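Local coordinates for thrombospondin related anonymous protein (Plasmodium falciparum, PDB 4F1J) that probably serves in parasite cell adhesion and is represented here by its magnesium-binding von Willebrand factor A domain, at residues K35-L40 against I47-N52; Q100-L105 against N140-K145; L117-T122 against P190-V195. One frame throughout, in Å; residues are numbered along the deposited sequence.

Contact 1 (K35-L40 against I47-N52); sequences KLIQQL and IHLYAN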
ATOM      1  N   LYS A  35      10.232  -2.498   6.318  1.00 11.29           N
ATOM      2  CA  LYS A  35      11.201  -1.714   5.576  1.00 11.73           C
ATOM      3  C   LYS A  35      10.522  -0.552   4.831  1.00 11.46           C
ATOM      4  O   LYS A  35      11.081   0.518   4.717  1.00 10.85           O
ATOM      5  CB  LYS A  35      11.998  -2.598   4.599  1.00 12.45           C
ATOM      6  CG  LYS A  35      13.182  -1.876   3.964  1.00 13.07           C
ATOM      7  CD  LYS A  35      14.242  -2.797   3.479  1.00 14.35           C
ATOM      8  CE  LYS A  35      15.404  -2.009   2.840  1.00 17.32           C
ATOM      9  NZ  LYS A  35      16.520  -2.882   2.363  1.00 19.85           N
ATOM     10  N   LEU A  36       9.308  -0.751   4.339  1.00 10.90           N
ATOM     11  CA  LEU A  36       8.589   0.323   3.660  1.00 10.82           C
ATOM     12  C   LEU A  36       8.376   1.474   4.638  1.00 11.21           C
ATOM     13  O   LEU A  36       8.684   2.648   4.325  1.00 11.38           O
ATOM     14  CB  LEU A  36       7.247  -0.215   3.143  1.00 11.27           C
ATOM     15  CG  LEU A  36       6.295   0.761   2.433  1.00 11.73           C
ATOM     16  CD1 LEU A  36       5.330  -0.096   1.614  1.00 11.16           C
ATOM     17  CD2 LEU A  36       5.488   1.738   3.326  1.00 12.19           C
ATOM     18  N   ILE A  37       7.900   1.132   5.830  1.00 10.97           N
ATOM     19  CA  ILE A  37       7.657   2.112   6.888  1.00 12.08           C
ATOM     20  C   ILE A  37       8.942   2.817   7.291  1.00 12.08           C
ATOM     21  O   ILE A  37       8.941   4.023   7.553  1.00 11.63           O
ATOM     22  CB  ILE A  37       6.930   1.467   8.071  1.00 12.49           C
ATOM     23  CG1 ILE A  37       5.481   1.190   7.639  1.00 14.54           C
ATOM     24  CG2 ILE A  37       7.024   2.345   9.361  1.00 13.46           C
ATOM     25  CD1 ILE A  37       4.715   0.235   8.522  1.00 14.33           C
ATOM     26  N   GLN A  38      10.058   2.097   7.249  1.00 12.22           N
ATOM     27  CA  GLN A  38      11.355   2.745   7.489  1.00 12.97           C
ATOM     28  C   GLN A  38      11.748   3.815   6.449  1.00 12.40           C
ATOM     29  O   GLN A  38      12.634   4.616   6.718  1.00 12.21           O
ATOM     30  CB  GLN A  38      12.454   1.709   7.595  1.00 13.83           C
ATOM     31  CG  GLN A  38      12.325   0.905   8.844  1.00 16.59           C
ATOM     32  CD  GLN A  38      13.346  -0.186   8.932  1.00 22.74           C
ATOM     33  OE1 GLN A  38      13.651  -0.848   7.939  1.00 26.83           O
ATOM     34  NE2 GLN A  38      13.884  -0.391  10.133  1.00 27.00           N
ATOM     35  N   GLN A  39      11.092   3.830   5.282  1.00 11.08           N
ATOM     36  CA  GLN A  39      11.340   4.827   4.265  1.00 10.57           C
ATOM     37  C   GLN A  39      10.575   6.118   4.513  1.00 10.54           C
ATOM     38  O   GLN A  39      10.719   7.037   3.734  1.00 11.94           O
ATOM     39  CB  GLN A  39      10.941   4.319   2.874  1.00 11.57           C
ATOM     40  CG  GLN A  39      11.548   2.949   2.479  1.00 11.67           C
ATOM     41  CD  GLN A  39      13.038   2.881   2.716  1.00 13.41           C
ATOM     42  OE1 GLN A  39      13.804   3.707   2.190  1.00 15.19           O
ATOM     43  NE2 GLN A  39      13.471   1.894   3.492  1.00 11.97           N
ATOM     44  N   LEU A  40       9.738   6.154   5.540  1.00 10.52           N
ATOM     45  CA  LEU A  40       8.811   7.271   5.770  1.00 10.54           C
ATOM     46  C   LEU A  40       9.219   8.092   6.969  1.00 10.46           C
ATOM     47  O   LEU A  40       9.460   7.537   8.049  1.00 12.01           O
ATOM     48  CB  LEU A  40       7.411   6.737   6.059  1.00 11.31           C
ATOM     49  CG  LEU A  40       6.856   5.674   5.097  1.00 10.48           C
ATOM     50  CD1 LEU A  40       5.494   5.203   5.604  1.00 11.42           C
ATOM     51  CD2 LEU A  40       6.767   6.221   3.710  1.00 10.57           C
ATOM     52  N   ILE A  47       4.621  12.707   7.222  1.00 10.97           N
ATOM     53  CA  ILE A  47       3.784  11.579   6.819  1.00 10.83           C
ATOM     54  C   ILE A  47       2.927  11.077   7.983  1.00 11.00           C
ATOM     55  O   ILE A  47       3.392  10.942   9.123  1.00 11.59           O
ATOM     56  CB  ILE A  47       4.642  10.381   6.275  1.00 10.33           C
ATOM     57  CG1 ILE A  47       5.648  10.822   5.208  1.00 13.87           C
ATOM     58  CG2 ILE A  47       3.716   9.245   5.775  1.00 10.16           C
ATOM     59  CD1 ILE A  47       5.087  11.226   3.951  1.00 15.39           C
ATOM     60  N   HIS A  48       1.652  10.818   7.693  1.00 10.30           N
ATOM     61  CA  HIS A  48       0.780  10.111   8.599  1.00 10.06           C
ATOM     62  C   HIS A  48       0.376   8.820   7.879  1.00 10.07           C
ATOM     63  O   HIS A  48      -0.218   8.868   6.789  1.00  9.99           O
ATOM     64  CB  HIS A  48      -0.507  10.878   8.910  1.00 10.23           C
ATOM     65  CG  HIS A  48      -0.315  12.145   9.696  1.00 10.77           C
ATOM     66  ND1 HIS A  48      -1.360  12.760  10.358  1.00 12.51           N
ATOM     67  CD2 HIS A  48       0.769  12.934   9.895  1.00 10.90           C
ATOM     68  CE1 HIS A  48      -0.920  13.859  10.950  1.00 11.33           C
ATOM     69  NE2 HIS A  48       0.363  13.995  10.676  1.00 10.88           N
ATOM     70  N   LEU A  49       0.658   7.689   8.526  1.00  9.22           N
ATOM     71  CA  LEU A  49       0.351   6.366   8.004  1.00  8.36           C
ATOM     72  C   LEU A  49      -1.003   5.843   8.416  1.00  7.98           C
ATOM     73  O   LEU A  49      -1.426   5.972   9.560  1.00  7.57           O
ATOM     74  CB  LEU A  49       1.416   5.370   8.502  1.00  8.72           C
ATOM     75  CG  LEU A  49       1.304   3.928   8.016  1.00  8.20           C
ATOM     76  CD1 LEU A  49       1.622   3.831   6.531  1.00  7.17           C
ATOM     77  CD2 LEU A  49       2.273   3.094   8.890  1.00  8.11           C
ATOM     78  N   TYR A  50      -1.666   5.194   7.450  1.00  7.40           N
ATOM     79  CA  TYR A  50      -2.821   4.330   7.685  1.00  7.64           C
ATOM     80  C   TYR A  50      -2.413   2.977   7.129  1.00  7.48           C
ATOM     81  O   TYR A  50      -1.664   2.898   6.161  1.00  7.48           O
ATOM     82  CB  TYR A  50      -4.028   4.834   6.918  1.00  6.92           C
ATOM     83  CG  TYR A  50      -5.142   3.806   6.711  1.00  7.13           C
ATOM     84  CD1 TYR A  50      -5.122   2.920   5.616  1.00  6.20           C
ATOM     85  CD2 TYR A  50      -6.188   3.708   7.627  1.00  8.86           C
ATOM     86  CE1 TYR A  50      -6.168   2.009   5.425  1.00  5.98           C
ATOM     87  CE2 TYR A  50      -7.213   2.765   7.454  1.00  7.82           C
ATOM     88  CZ  TYR A  50      -7.183   1.927   6.354  1.00  8.03           C
ATOM     89  OH  TYR A  50      -8.228   1.010   6.192  1.00  7.95           O
ATOM     90  N   ALA A  51      -2.892   1.912   7.746  1.00  7.33           N
ATOM     91  CA  ALA A  51      -2.604   0.575   7.215  1.00  8.09           C
ATOM     92  C   ALA A  51      -3.800  -0.316   7.362  1.00  8.14           C
ATOM     93  O   ALA A  51      -4.467  -0.325   8.396  1.00  8.69           O
ATOM     94  CB  ALA A  51      -1.363  -0.066   7.904  1.00  7.47           C
ATOM     95  N   ASN A  52      -4.087  -1.055   6.300  1.00  8.27           N
ATOM     96  CA  ASN A  52      -4.995  -2.191   6.396  1.00  8.14           C
ATOM     97  C   ASN A  52      -4.395  -3.416   5.761  1.00  7.91           C
ATOM     98  O   ASN A  52      -3.418  -3.317   5.015  1.00  7.76           O
ATOM     99  CB  ASN A  52      -6.435  -1.905   5.908  1.00  7.75           C
ATOM    100  CG  ASN A  52      -6.600  -1.753   4.395  1.00  7.95           C
ATOM    101  OD1 ASN A  52      -5.942  -2.416   3.595  1.00  8.83           O
ATOM    102  ND2 ASN A  52      -7.539  -0.886   3.998  1.00  7.37           N
TER
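Ile37 faces Leu49 and Leu40 faces Ile47 as the end of helix 22-38 passes beside strand 47-54, with CA atoms 8.5 Å apart in the first pair and 6.7 Å in the second. The two elements belong to the beta-alpha-beta unit of strand 8-15, helix 22-38 and strand 47-54. This unit is part of the Rossmann-like core of the von Willebrand factor A domain. The contact is buried and apolar. Leu40 lies just past the helix, where Leu40 N still bonds to Ile37 O at 3.0 Å. Its CB points toward the strand. One methyl, Leu40 CD1, serves both strand residues. It lies 4.2 Å from Leu49 CD1 and more loosely, 4.4 Å, from Ile47 CG2. The other methyl of Leu40, CD2, turns to Met192 of helix 184-200, so Leu40 packs on the sheet and on that helix. Ile37 makes the second point of contact. Its CB does not point at the strand, but CG1 and CD1 carry the side chain over to it. A chi1 of -72° sets CG1 beside the backbone N, which swings the longer branch over to Leu49. Leu49 has CG anti to its own backbone N (chi1 -178°), and its two methyls divide the work. CD1 goes to Leu40 and CD2 to Ile37. Leu49 also packs on Ile62 of the antiparallel edge strand. The Ile37 and Leu49 side chains cross at about a right angle. Their closest atoms are Ile37 CD1 and Leu49 CD2, 3.8 Å apart, with Ile37 CG1 at 3.9 Å from the same Leu49 CD2.

Contact 2 (Q100-L105 against N140-K145); sequences QVRKHL and NDRGVK. With SO4 (sulfate ion), chain F.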
ATOM      1  N   GLN A 100     -12.241   1.497   1.768  1.00 10.15           N
ATOM      2  CA  GLN A 100     -11.972   2.027   3.125  1.00 10.64           C
ATOM      3  C   GLN A 100     -11.240   3.350   3.037  1.00 10.16           C
ATOM      4  O   GLN A 100     -11.500   4.263   3.837  1.00 10.26           O
ATOM      5  CB  GLN A 100     -11.179   1.041   3.961  1.00 10.94           C
ATOM      6  CG  GLN A 100     -11.868  -0.322   4.148  1.00 11.40           C
ATOM      7  CD  GLN A 100     -13.350  -0.227   4.426  1.00 16.07           C
ATOM      8  OE1 GLN A 100     -13.779   0.415   5.397  1.00 17.37           O
ATOM      9  NE2 GLN A 100     -14.162  -0.825   3.558  1.00 16.51           N
ATOM     10  N   VAL A 101     -10.333   3.465   2.065  1.00 10.06           N
ATOM     11  CA  VAL A 101      -9.651   4.742   1.830  1.00 10.22           C
ATOM     12  C   VAL A 101     -10.663   5.826   1.428  1.00 11.37           C
ATOM     13  O   VAL A 101     -10.652   6.931   1.969  1.00  9.98           O
ATOM     14  CB  VAL A 101      -8.565   4.627   0.793  1.00 10.31           C
ATOM     15  CG1 VAL A 101      -7.982   6.006   0.471  1.00  9.56           C
ATOM     16  CG2 VAL A 101      -7.465   3.665   1.299  1.00  8.61           C
ATOM     17  N   ARG A 102     -11.543   5.497   0.485  1.00 10.82           N
ATOM     18  CA  ARG A 102     -12.539   6.464   0.044  1.00 11.87           C
ATOM     19  C   ARG A 102     -13.464   6.852   1.185  1.00 11.31           C
ATOM     20  O   ARG A 102     -13.939   7.967   1.208  1.00 11.49           O
ATOM     21  CB  ARG A 102     -13.314   5.908  -1.158  1.00 11.51           C
ATOM     22  CG  ARG A 102     -14.262   6.916  -1.847  1.00 13.98           C
ATOM     23  CD  ARG A 102     -14.707   6.376  -3.209  1.00 15.95           C
ATOM     24  NE  ARG A 102     -15.483   5.153  -3.088  1.00 19.09           N
ATOM     25  CZ  ARG A 102     -16.808   5.091  -3.037  1.00 20.13           C
ATOM     26  NH1 ARG A 102     -17.529   6.197  -3.055  1.00 22.87           N
ATOM     27  NH2 ARG A 102     -17.416   3.913  -2.945  1.00 23.22           N
ATOM     28  N   LYS A 103     -13.707   5.954   2.156  1.00 11.12           N
ATOM     29  CA  LYS A 103     -14.546   6.303   3.314  1.00 12.32           C
ATOM     30  C   LYS A 103     -13.840   7.352   4.186  1.00 11.44           C
ATOM     31  O   LYS A 103     -14.497   8.263   4.694  1.00 11.65           O
ATOM     32  CB  LYS A 103     -14.929   5.057   4.130  1.00 12.89           C
ATOM     33  CG  LYS A 103     -15.998   4.211   3.493  1.00 14.22           C
ATOM     34  CD  LYS A 103     -16.129   2.887   4.231  1.00 15.19           C
ATOM     35  N   HIS A 104     -12.518   7.244   4.350  1.00 10.40           N
ATOM     36  CA  HIS A 104     -11.766   8.298   5.045  1.00 10.58           C
ATOM     37  C   HIS A 104     -11.996   9.645   4.364  1.00  9.89           C
ATOM     38  O   HIS A 104     -12.203  10.667   5.036  1.00 10.67           O
ATOM     39  CB  HIS A 104     -10.255   8.020   5.083  1.00 10.45           C
ATOM     40  CG  HIS A 104      -9.860   6.929   6.030  1.00 10.89           C
ATOM     41  ND1 HIS A 104     -10.139   5.601   5.797  1.00 11.27           N
ATOM     42  CD2 HIS A 104      -9.197   6.971   7.214  1.00 13.12           C
ATOM     43  CE1 HIS A 104      -9.662   4.872   6.794  1.00 13.39           C
ATOM     44  NE2 HIS A 104      -9.078   5.676   7.667  1.00  9.53           N
ATOM     45  N   LEU A 105     -11.947   9.659   3.038  1.00 10.22           N
ATOM     46  CA  LEU A 105     -12.072  10.915   2.283  1.00  9.94           C
ATOM     47  C   LEU A 105     -13.497  11.421   2.403  1.00 10.77           C
ATOM     48  O   LEU A 105     -13.715  12.612   2.685  1.00 10.44           O
ATOM     49  CB  LEU A 105     -11.687  10.719   0.814  1.00 10.57           C
ATOM     50  CG  LEU A 105     -10.286  10.112   0.615  1.00 11.56           C
ATOM     51  CD1 LEU A 105      -9.910   9.952  -0.863  1.00 12.09           C
ATOM     52  CD2 LEU A 105      -9.247  10.924   1.353  1.00 10.99           C
ATOM     53  N   ASN A 140      -8.978   8.755  -7.538  1.00 10.72           N
ATOM     54  CA  ASN A 140      -8.259   9.687  -8.404  1.00 11.57           C
ATOM     55  C   ASN A 140      -8.993  11.038  -8.511  1.00 11.18           C
ATOM     56  O   ASN A 140      -8.359  12.116  -8.490  1.00 10.76           O
ATOM     57  CB  ASN A 140      -8.074   9.097  -9.820  1.00 12.19           C
ATOM     58  CG  ASN A 140      -7.058   7.954  -9.879  1.00 14.35           C
ATOM     59  OD1 ASN A 140      -6.159   7.806  -9.021  1.00 16.11           O
ATOM     60  ND2 ASN A 140      -7.214   7.116 -10.898  1.00 13.05           N
ATOM     61  N   ASP A 141     -10.324  10.980  -8.584  1.00 11.33           N
ATOM     62  CA  ASP A 141     -11.141  12.210  -8.710  1.00 11.37           C
ATOM     63  C   ASP A 141     -11.023  13.091  -7.451  1.00 11.78           C
ATOM     64  O   ASP A 141     -11.204  14.310  -7.486  1.00 11.38           O
ATOM     65  CB  ASP A 141     -12.605  11.861  -8.958  1.00 11.76           C
ATOM     66  CG  ASP A 141     -12.901  11.467 -10.390  1.00 14.55           C
ATOM     67  OD1 ASP A 141     -12.024  11.561 -11.285  1.00 15.88           O
ATOM     68  OD2 ASP A 141     -14.056  11.050 -10.590  1.00 19.63           O
ATOM     69  N   ARG A 142     -10.722  12.450  -6.328  1.00 11.64           N
ATOM     70  CA  ARG A 142     -10.456  13.137  -5.085  1.00 12.08           C
ATOM     71  C   ARG A 142      -8.959  13.432  -4.888  1.00 12.72           C
ATOM     72  O   ARG A 142      -8.554  13.773  -3.782  1.00 13.94           O
ATOM     73  CB  ARG A 142     -11.017  12.315  -3.921  1.00 11.69           C
ATOM     74  CG  ARG A 142     -12.552  12.339  -3.803  1.00 12.27           C
ATOM     75  CD  ARG A 142     -13.009  11.339  -2.734  1.00 12.59           C
ATOM     76  NE  ARG A 142     -14.433  11.353  -2.409  1.00 13.03           N
ATOM     77  CZ  ARG A 142     -14.984  12.029  -1.400  1.00 11.12           C
ATOM     78  NH1 ARG A 142     -14.253  12.827  -0.619  1.00 11.30           N
ATOM     79  NH2 ARG A 142     -16.291  11.939  -1.201  1.00 14.01           N
ATOM     80  N   GLY A 143      -8.136  13.313  -5.940  1.00 12.82           N
ATOM     81  CA  GLY A 143      -6.749  13.753  -5.903  1.00 12.46           C
ATOM     82  C   GLY A 143      -5.768  12.702  -5.410  1.00 12.10           C
ATOM     83  O   GLY A 143      -4.572  12.981  -5.224  1.00 13.11           O
ATOM     84  N   VAL A 144      -6.263  11.486  -5.214  1.00 10.97           N
ATOM     85  CA  VAL A 144      -5.436  10.415  -4.660  1.00 10.48           C
ATOM     86  C   VAL A 144      -4.528   9.805  -5.731  1.00 10.96           C
ATOM     87  O   VAL A 144      -4.984   9.482  -6.838  1.00 10.84           O
ATOM     88  CB  VAL A 144      -6.307   9.309  -4.042  1.00 10.09           C
ATOM     89  CG1 VAL A 144      -5.404   8.141  -3.555  1.00  9.95           C
ATOM     90  CG2 VAL A 144      -7.203   9.868  -2.892  1.00 10.76           C
ATOM     91  N   LYS A 145      -3.238   9.680  -5.407  1.00 10.92           N
ATOM     92  CA  LYS A 145      -2.306   8.953  -6.230  1.00 12.25           C
ATOM     93  C   LYS A 145      -2.214   7.517  -5.692  1.00 10.61           C
ATOM     94  O   LYS A 145      -2.283   7.308  -4.485  1.00  9.86           O
ATOM     95  CB  LYS A 145      -0.933   9.622  -6.238  1.00 13.69           C
ATOM     96  CG  LYS A 145      -0.915  10.859  -7.118  1.00 15.24           C
ATOM     97  CD  LYS A 145       0.473  11.386  -7.418  1.00 17.21           C
ATOM     98  CE  LYS A 145       0.390  12.534  -8.446  1.00 20.18           C
ATOM     99  NZ  LYS A 145       1.564  13.474  -8.438  1.00 24.05           N
TER
HETATM  100  S   SO4 F 304     -17.294   9.535  -3.887  1.00 73.10           S
HETATM  101  O1  SO4 F 304     -15.932   9.415  -4.389  1.00 72.86           O
HETATM  102  O2  SO4 F 304     -17.334   9.242  -2.456  1.00 73.16           O
HETATM  103  O3  SO4 F 304     -17.791  10.885  -4.097  1.00 73.95           O
HETATM  104  O4  SO4 F 304     -18.155   8.618  -4.629  1.00 73.81           O
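Leu105 makes the apolar part of this contact, against Val144 and the aliphatic stem of Arg142. Leu105 CD1 meets Val144 CG2 at 3.4 Å, a close approach for two methyl carbons. Leu105 and Arg142 run past each other in opposite directions. The extended Arg142 chain puts its CD 3.8 Å from Leu105 CB. Leu105 and Val144 both also pack on Gln116 of strand 115-122. The contact joins helix 94-106 to the turn that follows helix 129-141, on one side of the sheet of the von Willebrand factor A fold. That helix closes in a Schellman motif. Gly143, with positive phi (88°), is the C-prime residue. Gly143 N bonds to Asn140 O at 2.8 Å, and Val144 N reaches back to Leu139 O. The turn sends the chain on to Val144 and strand 145-151.

The polar part is built round a sulfate, probably from the crystallisation liquor. Its sulfur lies at the edge of both guanidinium groups. Arg142 NE gives a fairly straight bond to sulfate O1 (3.2 Å, 166°), while Arg142 NH2 reaches O2 at 3.2 Å and, weakly, O3. Arg142 NH1 lies 3.4 Å from Leu105 O. Arg102 bends at chi3 (63°) and adds a weak bond from NH1 to sulfate O2 at 3.1 Å. The stronger partner of Arg102 is Glu135 of helix 129-141, which takes its NE in a salt bridge.

Contact 3 (L117-T122 against P190-V195); sequences LVVILT and PFMKAV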
ATOM      1  N   LEU A 117      -1.930   9.469  -0.791  1.00  8.96           N
ATOM      2  CA  LEU A 117      -1.192   8.414  -1.493  1.00  8.45           C
ATOM      3  C   LEU A 117      -1.629   7.053  -0.975  1.00  8.37           C
ATOM      4  O   LEU A 117      -1.587   6.802   0.222  1.00  8.91           O
ATOM      5  CB  LEU A 117       0.321   8.563  -1.276  1.00  8.14           C
ATOM      6  CG  LEU A 117       1.234   7.444  -1.769  1.00  9.01           C
ATOM      7  CD1 LEU A 117       1.143   7.238  -3.316  1.00  8.91           C
ATOM      8  CD2 LEU A 117       2.685   7.717  -1.317  1.00  9.24           C
ATOM      9  N   VAL A 118      -1.992   6.166  -1.894  1.00  8.00           N
ATOM     10  CA  VAL A 118      -2.269   4.776  -1.584  1.00  7.48           C
ATOM     11  C   VAL A 118      -1.072   3.956  -2.067  1.00  7.34           C
ATOM     12  O   VAL A 118      -0.601   4.126  -3.196  1.00  8.24           O
ATOM     13  CB  VAL A 118      -3.577   4.282  -2.288  1.00  8.14           C
ATOM     14  CG1 VAL A 118      -3.711   2.738  -2.226  1.00  7.45           C
ATOM     15  CG2 VAL A 118      -4.809   4.892  -1.685  1.00  7.05           C
ATOM     16  N   VAL A 119      -0.557   3.077  -1.210  1.00  7.38           N
ATOM     17  CA  VAL A 119       0.480   2.137  -1.627  1.00  7.15           C
ATOM     18  C   VAL A 119      -0.006   0.729  -1.365  1.00  7.77           C
ATOM     19  O   VAL A 119      -0.323   0.374  -0.209  1.00  6.82           O
ATOM     20  CB  VAL A 119       1.790   2.359  -0.902  1.00  7.95           C
ATOM     21  CG1 VAL A 119       2.800   1.323  -1.364  1.00  8.11           C
ATOM     22  CG2 VAL A 119       2.309   3.775  -1.197  1.00  9.19           C
ATOM     23  N   ILE A 120      -0.134  -0.030  -2.456  1.00  7.13           N
ATOM     24  CA  ILE A 120      -0.639  -1.403  -2.427  1.00  6.99           C
ATOM     25  C   ILE A 120       0.555  -2.374  -2.517  1.00  6.88           C
ATOM     26  O   ILE A 120       1.373  -2.264  -3.423  1.00  8.06           O
ATOM     27  CB  ILE A 120      -1.604  -1.661  -3.607  1.00  7.20           C
ATOM     28  CG1 ILE A 120      -2.910  -0.882  -3.450  1.00  6.33           C
ATOM     29  CG2 ILE A 120      -1.886  -3.154  -3.713  1.00  6.73           C
ATOM     30  CD1 ILE A 120      -3.593  -0.489  -4.802  1.00  7.56           C
ATOM     31  N   LEU A 121       0.638  -3.326  -1.589  1.00  6.83           N
ATOM     32  CA  LEU A 121       1.548  -4.469  -1.691  1.00  8.30           C
ATOM     33  C   LEU A 121       0.691  -5.689  -2.057  1.00  7.98           C
ATOM     34  O   LEU A 121      -0.242  -6.023  -1.338  1.00  8.64           O
ATOM     35  CB  LEU A 121       2.287  -4.706  -0.376  1.00  8.60           C
ATOM     36  CG  LEU A 121       3.010  -3.529   0.289  1.00 10.21           C
ATOM     37  CD1 LEU A 121       3.729  -4.030   1.561  1.00 11.42           C
ATOM     38  CD2 LEU A 121       3.928  -2.829  -0.683  1.00 11.93           C
ATOM     39  N   THR A 122       0.938  -6.305  -3.217  1.00  8.77           N
ATOM     40  CA  THR A 122       0.047  -7.399  -3.646  1.00  8.18           C
ATOM     41  C   THR A 122       0.799  -8.496  -4.362  1.00  8.76           C
ATOM     42  O   THR A 122       1.773  -8.237  -5.030  1.00  7.94           O
ATOM     43  CB  THR A 122      -1.108  -6.859  -4.533  1.00  9.11           C
ATOM     44  OG1 THR A 122      -2.128  -7.873  -4.721  1.00  8.80           O
ATOM     45  CG2 THR A 122      -0.591  -6.325  -5.873  1.00  9.24           C
ATOM     46  N   PRO A 190      14.225   1.862  -3.547  1.00 14.55           N
ATOM     47  CA  PRO A 190      14.111   2.564  -4.821  1.00 14.80           C
ATOM     48  C   PRO A 190      12.661   2.852  -5.234  1.00 14.71           C
ATOM     49  O   PRO A 190      12.359   3.925  -5.750  1.00 15.08           O
ATOM     50  CB  PRO A 190      14.782   1.595  -5.791  1.00 15.17           C
ATOM     51  CG  PRO A 190      15.807   0.899  -4.948  1.00 15.95           C
ATOM     52  CD  PRO A 190      15.098   0.672  -3.659  1.00 15.14           C
ATOM     53  N   PHE A 191      11.766   1.902  -4.980  1.00 14.18           N
ATOM     54  CA  PHE A 191      10.343   2.108  -5.265  1.00 12.92           C
ATOM     55  C   PHE A 191       9.778   3.298  -4.471  1.00 12.41           C
ATOM     56  O   PHE A 191       9.166   4.201  -5.047  1.00 11.65           O
ATOM     57  CB  PHE A 191       9.562   0.810  -4.998  1.00 12.94           C
ATOM     58  CG  PHE A 191       8.052   0.972  -5.013  1.00 12.32           C
ATOM     59  CD1 PHE A 191       7.350   1.166  -6.211  1.00 13.94           C
ATOM     60  CD2 PHE A 191       7.335   0.887  -3.842  1.00  9.76           C
ATOM     61  CE1 PHE A 191       5.957   1.297  -6.211  1.00 11.85           C
ATOM     62  CE2 PHE A 191       5.939   1.017  -3.848  1.00 11.23           C
ATOM     63  CZ  PHE A 191       5.265   1.206  -5.038  1.00 12.26           C
ATOM     64  N   MET A 192       9.968   3.299  -3.157  1.00 12.27           N
ATOM     65  CA  MET A 192       9.392   4.348  -2.322  1.00 11.94           C
ATOM     66  C   MET A 192      10.030   5.713  -2.643  1.00 12.77           C
ATOM     67  O   MET A 192       9.360   6.754  -2.619  1.00 12.03           O
ATOM     68  CB  MET A 192       9.572   4.017  -0.841  1.00 12.19           C
ATOM     69  CG  MET A 192       8.712   2.905  -0.330  1.00 12.23           C
ATOM     70  SD  MET A 192       6.946   3.009  -0.767  1.00 11.81           S
ATOM     71  CE  MET A 192       6.440   4.374   0.269  1.00 11.65           C
ATOM     72  N   LYS A 193      11.314   5.702  -2.982  1.00 14.43           N
ATOM     73  CA  LYS A 193      11.969   6.936  -3.427  1.00 15.49           C
ATOM     74  C   LYS A 193      11.296   7.504  -4.665  1.00 14.80           C
ATOM     75  O   LYS A 193      10.948   8.698  -4.689  1.00 16.37           O
ATOM     76  CB  LYS A 193      13.459   6.720  -3.678  1.00 16.19           C
ATOM     77  CG  LYS A 193      14.196   8.032  -3.933  1.00 17.64           C
ATOM     78  CD  LYS A 193      15.664   7.793  -4.215  1.00 18.59           C
ATOM     79  CE  LYS A 193      16.427   9.108  -4.306  1.00 22.02           C
ATOM     80  NZ  LYS A 193      17.903   8.827  -4.187  1.00 25.43           N
ATOM     81  N   ALA A 194      11.044   6.645  -5.649  1.00 14.36           N
ATOM     82  CA  ALA A 194      10.399   7.027  -6.915  1.00 13.33           C
ATOM     83  C   ALA A 194       8.971   7.501  -6.694  1.00 13.64           C
ATOM     84  O   ALA A 194       8.547   8.503  -7.250  1.00 12.93           O
ATOM     85  CB  ALA A 194      10.405   5.874  -7.875  1.00 13.78           C
ATOM     86  N   VAL A 195       8.219   6.740  -5.905  1.00 12.18           N
ATOM     87  CA  VAL A 195       6.859   7.096  -5.551  1.00 12.30           C
ATOM     88  C   VAL A 195       6.793   8.464  -4.922  1.00 12.83           C
ATOM     89  O   VAL A 195       5.972   9.282  -5.313  1.00 12.84           O
ATOM     90  CB  VAL A 195       6.240   6.040  -4.596  1.00 11.43           C
ATOM     91  CG1 VAL A 195       4.912   6.528  -4.008  1.00 11.35           C
ATOM     92  CG2 VAL A 195       6.025   4.754  -5.389  1.00 11.47           C
TER
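Leu117, Val119, Phe191 and Val195 all send a side-chain branch anti to the backbone N. In Phe191 this branch is CG (chi1 169°), and it carries the ring in toward Val119. In Val195 it is CG1, which comes up against Leu117. Val195 CG1 sits across the fork of Leu117, 3.7 Å from its CD2 and 3.9 Å from its CD1. The Phe191 ring presents its edge to the strand: CE2 is 4.0 Å from Val119 CG1, which lies near the ring plane. Val195 CG2, one turn further along the helix, lies over one face of this ring, 3.5 Å above its plane and offset toward the rim. Helix 184-200 here covers strand 115-122, one of the two middle strands of the sheet in the von Willebrand factor A fold. The two short segments run nearly antiparallel, at 157°, with their axes 11.6 Å apart. Phe191 and Val195 also touch Ala147 of strand 145-151, and Phe149 of the same strand meets the Phe191 ring edge-to-face. Met192 starts off to one side of the strand, but its chain curls round until CE lies 4.4 Å from Val119 CG2.

Overall arrangement
From the N terminus, the chain runs through strand 8-15 and helix 22-38. Contact 1 then closes a short loop, setting the helix end on strand 47-54 before the other contacts open. Contacts 2 and 3 cross. The chain passes 100-105, then 117-122, then 140-145, and comes back at 190-195, on helix 184-200, to pack on 117-122. Contact 2 ties helix 94-106 to the turn between helix 129-141 and strand 145-151. Contact 3 brings helix 184-200 back over the middle of the sheet. Met192 and Leu121 of contact 3 pack on Leu36 of contact 1. Val118 joins contacts 2 and 3, touching both Val101 and Val144. Tyr50 and His104 link contacts 1 and 2.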